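Local coordinates for GrpB family protein (Enterococcus faecalis, PDB 2NRK) that is of unknown function but belongs to the GrpB family of the nucleotidyltransferase clan, so a nucleotidyl-transfer role is possible though unproven, at residues A[115-124]-A[163-172]. Sequence-based numbering, arbitrary orientation.
Sequences LRHLAFRNYL and IEKEALKKYW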
loop_
_atom_site.group_PDB
_atom_site.type_symbol
_atom_site.label_atom_id
_atom_site.label_comp_id
_atom_site.label_asym_id
_atom_site.label_seq_id
_atom_site.Cartn_x
_atom_site.Cartn_y
_atom_site.Cartn_z
ATOM N N LEU A 115 0.934 -5.161 0.745
ATOM C CA LEU A 115 -0.162 -5.053 -0.256
ATOM C C LEU A 115 -0.323 -6.270 -1.135
ATOM O O LEU A 115 -1.444 -6.579 -1.529
ATOM C CB LEU A 115 -0.064 -3.778 -1.113
ATOM C CG LEU A 115 -0.348 -2.493 -0.335
ATOM C CD1 LEU A 115 -0.432 -1.345 -1.334
ATOM C CD2 LEU A 115 -1.684 -2.523 0.477
ATOM N N ARG A 116 0.763 -6.993 -1.424
ATOM C CA ARG A 116 0.637 -8.208 -2.248
ATOM C C ARG A 116 -0.396 -9.117 -1.584
ATOM O O ARG A 116 -1.323 -9.600 -2.236
ATOM C CB ARG A 116 1.958 -8.944 -2.359
ATOM C CG ARG A 116 1.770 -10.257 -3.174
ATOM C CD ARG A 116 3.149 -10.796 -3.586
ATOM N NE ARG A 116 3.912 -11.285 -2.443
ATOM C CZ ARG A 116 3.808 -12.510 -1.936
ATOM N NH1 ARG A 116 2.899 -13.381 -2.431
ATOM N NH2 ARG A 116 4.586 -12.855 -0.904
ATOM N N HIS A 117 -0.241 -9.316 -0.266
ATOM C CA HIS A 117 -1.148 -10.193 0.466
ATOM C C HIS A 117 -2.533 -9.592 0.620
ATOM O O HIS A 117 -3.514 -10.277 0.365
ATOM C CB HIS A 117 -0.585 -10.496 1.863
ATOM C CG HIS A 117 0.687 -11.285 1.833
ATOM N ND1 HIS A 117 0.751 -12.560 1.304
ATOM C CD2 HIS A 117 1.937 -10.994 2.271
ATOM C CE1 HIS A 117 1.984 -13.028 1.438
ATOM N NE2 HIS A 117 2.730 -12.090 1.999
ATOM N N LEU A 118 -2.627 -8.328 1.052
ATOM C CA LEU A 118 -3.950 -7.766 1.333
ATOM C C LEU A 118 -4.748 -7.575 0.045
ATOM O O LEU A 118 -5.945 -7.842 0.022
ATOM C CB LEU A 118 -3.858 -6.418 2.084
ATOM C CG LEU A 118 -3.287 -6.556 3.497
ATOM C CD1 LEU A 118 -3.033 -5.124 4.064
ATOM C CD2 LEU A 118 -4.246 -7.355 4.402
ATOM N N ALA A 119 -4.099 -7.089 -1.013
ATOM C CA ALA A 119 -4.840 -6.860 -2.252
ATOM C C ALA A 119 -5.377 -8.182 -2.791
ATOM O O ALA A 119 -6.526 -8.243 -3.223
ATOM C CB ALA A 119 -3.955 -6.158 -3.295
ATOM N N PHE A 120 -4.536 -9.230 -2.768
ATOM C CA PHE A 120 -4.896 -10.572 -3.265
ATOM C C PHE A 120 -6.131 -11.071 -2.526
ATOM O O PHE A 120 -7.116 -11.466 -3.156
ATOM C CB PHE A 120 -3.716 -11.523 -3.046
ATOM C CG PHE A 120 -3.960 -12.930 -3.533
ATOM C CD1 PHE A 120 -3.886 -13.247 -4.886
ATOM C CD2 PHE A 120 -4.190 -13.941 -2.606
ATOM C CE1 PHE A 120 -4.092 -14.598 -5.344
ATOM C CE2 PHE A 120 -4.407 -15.272 -3.049
ATOM C CZ PHE A 120 -4.359 -15.586 -4.400
ATOM N N ARG A 121 -6.098 -10.986 -1.195
ATOM C CA ARG A 121 -7.245 -11.386 -0.382
ATOM C C ARG A 121 -8.495 -10.584 -0.727
ATOM O O ARG A 121 -9.577 -11.165 -0.992
ATOM C CB ARG A 121 -6.929 -11.193 1.111
ATOM C CG ARG A 121 -8.146 -11.532 1.994
ATOM C CD ARG A 121 -7.885 -10.969 3.386
ATOM N NE ARG A 121 -8.044 -9.506 3.388
ATOM C CZ ARG A 121 -7.796 -8.737 4.450
ATOM N NH1 ARG A 121 -7.388 -9.285 5.613
ATOM N NH2 ARG A 121 -7.951 -7.421 4.361
ATOM N N ASN A 122 -8.358 -9.259 -0.738
ATOM C CA ASN A 122 -9.541 -8.398 -0.941
ATOM C C ASN A 122 -10.174 -8.688 -2.295
ATOM O O ASN A 122 -11.403 -8.746 -2.427
ATOM C CB ASN A 122 -9.148 -6.940 -0.796
ATOM C CG ASN A 122 -8.757 -6.567 0.611
ATOM O OD1 ASN A 122 -8.880 -7.365 1.556
ATOM N ND2 ASN A 122 -8.280 -5.317 0.779
ATOM N N TYR A 123 -9.331 -8.872 -3.301
ATOM C CA TYR A 123 -9.794 -9.129 -4.664
ATOM C C TYR A 123 -10.549 -10.469 -4.744
ATOM O O TYR A 123 -11.601 -10.557 -5.370
ATOM C CB TYR A 123 -8.575 -9.140 -5.587
ATOM C CG TYR A 123 -8.880 -9.239 -7.058
ATOM C CD1 TYR A 123 -9.566 -8.209 -7.729
ATOM C CD2 TYR A 123 -8.460 -10.354 -7.796
ATOM C CE1 TYR A 123 -9.848 -8.300 -9.119
ATOM C CE2 TYR A 123 -8.691 -10.436 -9.199
ATOM C CZ TYR A 123 -9.400 -9.397 -9.842
ATOM O OH TYR A 123 -9.644 -9.451 -11.200
ATOM N N LEU A 124 -10.015 -11.526 -4.118
ATOM C CA LEU A 124 -10.733 -12.816 -4.144
ATOM C C LEU A 124 -12.081 -12.701 -3.400
ATOM O O LEU A 124 -13.074 -13.270 -3.857
ATOM C CB LEU A 124 -9.909 -13.928 -3.517
ATOM C CG LEU A 124 -8.715 -14.317 -4.378
ATOM C CD1 LEU A 124 -7.913 -15.421 -3.662
ATOM C CD2 LEU A 124 -9.151 -14.805 -5.779
ATOM N N ILE A 163 -3.354 -13.217 -10.749
ATOM C CA ILE A 163 -4.383 -12.685 -9.860
ATOM C C ILE A 163 -3.831 -11.582 -8.952
ATOM O O ILE A 163 -4.516 -10.581 -8.671
ATOM C CB ILE A 163 -5.063 -13.827 -9.042
ATOM C CG1 ILE A 163 -5.741 -14.810 -10.009
ATOM C CG2 ILE A 163 -6.058 -13.241 -7.979
ATOM C CD1 ILE A 163 -6.653 -14.135 -11.072
ATOM N N GLU A 164 -2.602 -11.775 -8.481
ATOM C CA GLU A 164 -1.983 -10.732 -7.618
ATOM C C GLU A 164 -1.892 -9.404 -8.387
ATOM O O GLU A 164 -2.070 -8.311 -7.813
ATOM C CB GLU A 164 -0.582 -11.153 -7.176
ATOM C CG GLU A 164 -0.613 -12.178 -6.027
ATOM C CD GLU A 164 0.798 -12.693 -5.617
ATOM O OE1 GLU A 164 1.769 -12.541 -6.401
ATOM O OE2 GLU A 164 0.896 -13.251 -4.477
ATOM N N LYS A 165 -1.588 -9.496 -9.668
ATOM C CA LYS A 165 -1.467 -8.301 -10.496
ATOM C C LYS A 165 -2.832 -7.640 -10.690
ATOM O O LYS A 165 -2.979 -6.426 -10.511
ATOM C CB LYS A 165 -0.805 -8.672 -11.828
ATOM C CG LYS A 165 -0.665 -7.537 -12.784
ATOM C CD LYS A 165 0.352 -7.925 -13.895
ATOM C CE LYS A 165 0.315 -6.919 -15.025
ATOM N NZ LYS A 165 1.256 -7.296 -16.161
ATOM N N GLU A 166 -3.850 -8.429 -11.054
ATOM C CA GLU A 166 -5.208 -7.914 -11.168
ATOM C C GLU A 166 -5.649 -7.292 -9.838
ATOM O O GLU A 166 -6.298 -6.231 -9.818
ATOM C CB GLU A 166 -6.186 -9.027 -11.529
ATOM C CG GLU A 166 -5.958 -9.602 -12.927
ATOM C CD GLU A 166 -6.993 -10.667 -13.330
ATOM O OE1 GLU A 166 -7.925 -10.974 -12.561
ATOM O OE2 GLU A 166 -6.864 -11.212 -14.446
ATOM N N ALA A 167 -5.288 -7.955 -8.731
ATOM C CA ALA A 167 -5.730 -7.531 -7.407
ATOM C C ALA A 167 -5.134 -6.174 -7.020
ATOM O O ALA A 167 -5.834 -5.321 -6.467
ATOM C CB ALA A 167 -5.314 -8.570 -6.371
ATOM N N LEU A 168 -3.844 -5.992 -7.317
ATOM C CA LEU A 168 -3.151 -4.752 -6.917
ATOM C C LEU A 168 -3.684 -3.574 -7.751
ATOM O O LEU A 168 -3.834 -2.469 -7.221
ATOM C CB LEU A 168 -1.638 -4.896 -7.060
ATOM C CG LEU A 168 -0.795 -3.775 -6.414
ATOM C CD1 LEU A 168 -1.194 -3.574 -4.909
ATOM C CD2 LEU A 168 0.700 -4.080 -6.599
ATOM N N LYS A 169 -3.976 -3.812 -9.031
ATOM C CA LYS A 169 -4.620 -2.781 -9.860
ATOM C C LYS A 169 -5.952 -2.371 -9.220
ATOM O O LYS A 169 -6.242 -1.184 -9.076
ATOM C CB LYS A 169 -4.845 -3.273 -11.298
ATOM C CG LYS A 169 -3.540 -3.425 -12.068
ATOM C CD LYS A 169 -3.779 -4.052 -13.447
ATOM C CE LYS A 169 -2.478 -4.155 -14.241
ATOM N NZ LYS A 169 -2.793 -4.740 -15.580
ATOM N N LYS A 170 -6.745 -3.366 -8.826
ATOM C CA LYS A 170 -8.083 -3.112 -8.273
ATOM C C LYS A 170 -8.022 -2.378 -6.932
ATOM O O LYS A 170 -8.935 -1.578 -6.598
ATOM C CB LYS A 170 -8.854 -4.451 -8.122
ATOM C CG LYS A 170 -10.329 -4.277 -7.679
ATOM C CD LYS A 170 -11.208 -3.500 -8.713
ATOM C CE LYS A 170 -11.219 -4.119 -10.109
ATOM N NZ LYS A 170 -11.987 -3.333 -11.176
ATOM N N TYR A 171 -6.968 -2.656 -6.175
ATOM C CA TYR A 171 -6.772 -2.104 -4.823
ATOM C C TYR A 171 -6.925 -0.566 -4.829
ATOM O O TYR A 171 -7.433 0.010 -3.877
ATOM C CB TYR A 171 -5.385 -2.489 -4.273
ATOM C CG TYR A 171 -5.187 -2.055 -2.838
ATOM C CD1 TYR A 171 -5.705 -2.821 -1.766
ATOM C CD2 TYR A 171 -4.518 -0.858 -2.535
ATOM C CE1 TYR A 171 -5.520 -2.378 -0.433
ATOM C CE2 TYR A 171 -4.330 -0.428 -1.208
ATOM C CZ TYR A 171 -4.837 -1.175 -0.162
ATOM O OH TYR A 171 -4.647 -0.685 1.125
ATOM N N TRP A 172 -6.456 0.095 -5.907
ATOM C CA TRP A 172 -6.417 1.575 -5.967
ATOM C C TRP A 172 -7.715 2.197 -6.465
ATOM O O TRP A 172 -7.909 3.402 -6.347
ATOM C CB TRP A 172 -5.276 2.039 -6.901
ATOM C CG TRP A 172 -3.982 1.506 -6.503
ATOM C CD1 TRP A 172 -3.167 0.692 -7.241
ATOM C CD2 TRP A 172 -3.325 1.693 -5.235
ATOM N NE1 TRP A 172 -2.045 0.393 -6.537
ATOM C CE2 TRP A 172 -2.109 0.975 -5.290
ATOM C CE3 TRP A 172 -3.649 2.398 -4.056
ATOM C CZ2 TRP A 172 -1.209 0.920 -4.214
ATOM C CZ3 TRP A 172 -2.740 2.349 -2.971
ATOM C CH2 TRP A 172 -1.535 1.628 -3.057
HETATM O O HOH W 1 -1.322 -8.388 -5.118
HETATM O O HOH W 2 -7.540 -5.798 -4.382
#
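Tyr123 lies across helix 157-171 as a knob among Ile163, Glu166, Ala167 and Lys170, a worked example of how one helix inserts a large side chain into a hole on a helix crossing it at 88°. Its CB rests on Ala167 CB, 3.4 Å away. With CG anti to the backbone N (chi1 -173°), the ring runs out over the neighbouring helix: CG lies 3.6 Å from Ala167 CA, which makes a CH-pi contact with one face. CD1 meets Lys170 CB, CE1 nears Lys170 CB and Glu166 O, and Ile163 CG2 lies at the ring edge beside CD2. CE2 and CZ pack against Glu166 CB and OE1. At the tip, OH donates to Glu166 OE1 over 2.7 Å, on the anti side and well out of the carboxylate plane (34°).

Small residues allow the close crossing, Ala119 CB lying 4.1 Å from Ala167 CB. Beyond them, Leu115 divides its branches, CD2 reaching Tyr171 CZ at 3.5 Å and CD1 touching Trp172 CH2; Tyr171 OH is hydrogen-bonded to the OH of Tyr171 of the second subunit, placing this end at the subunit interface.

On another flank, Arg116 NH1 gives Glu164 OE2 a 2.9 Å salt bridge on its syn side, while Arg116 NH2 pairs with Glu113. Alanines thus permit the close crossing, waters bridge the carbonyls brought together (Arg116 with Glu164, Ala119 with Ala167), and Tyr123-Glu166 and Arg116-Glu164 tie the two sides.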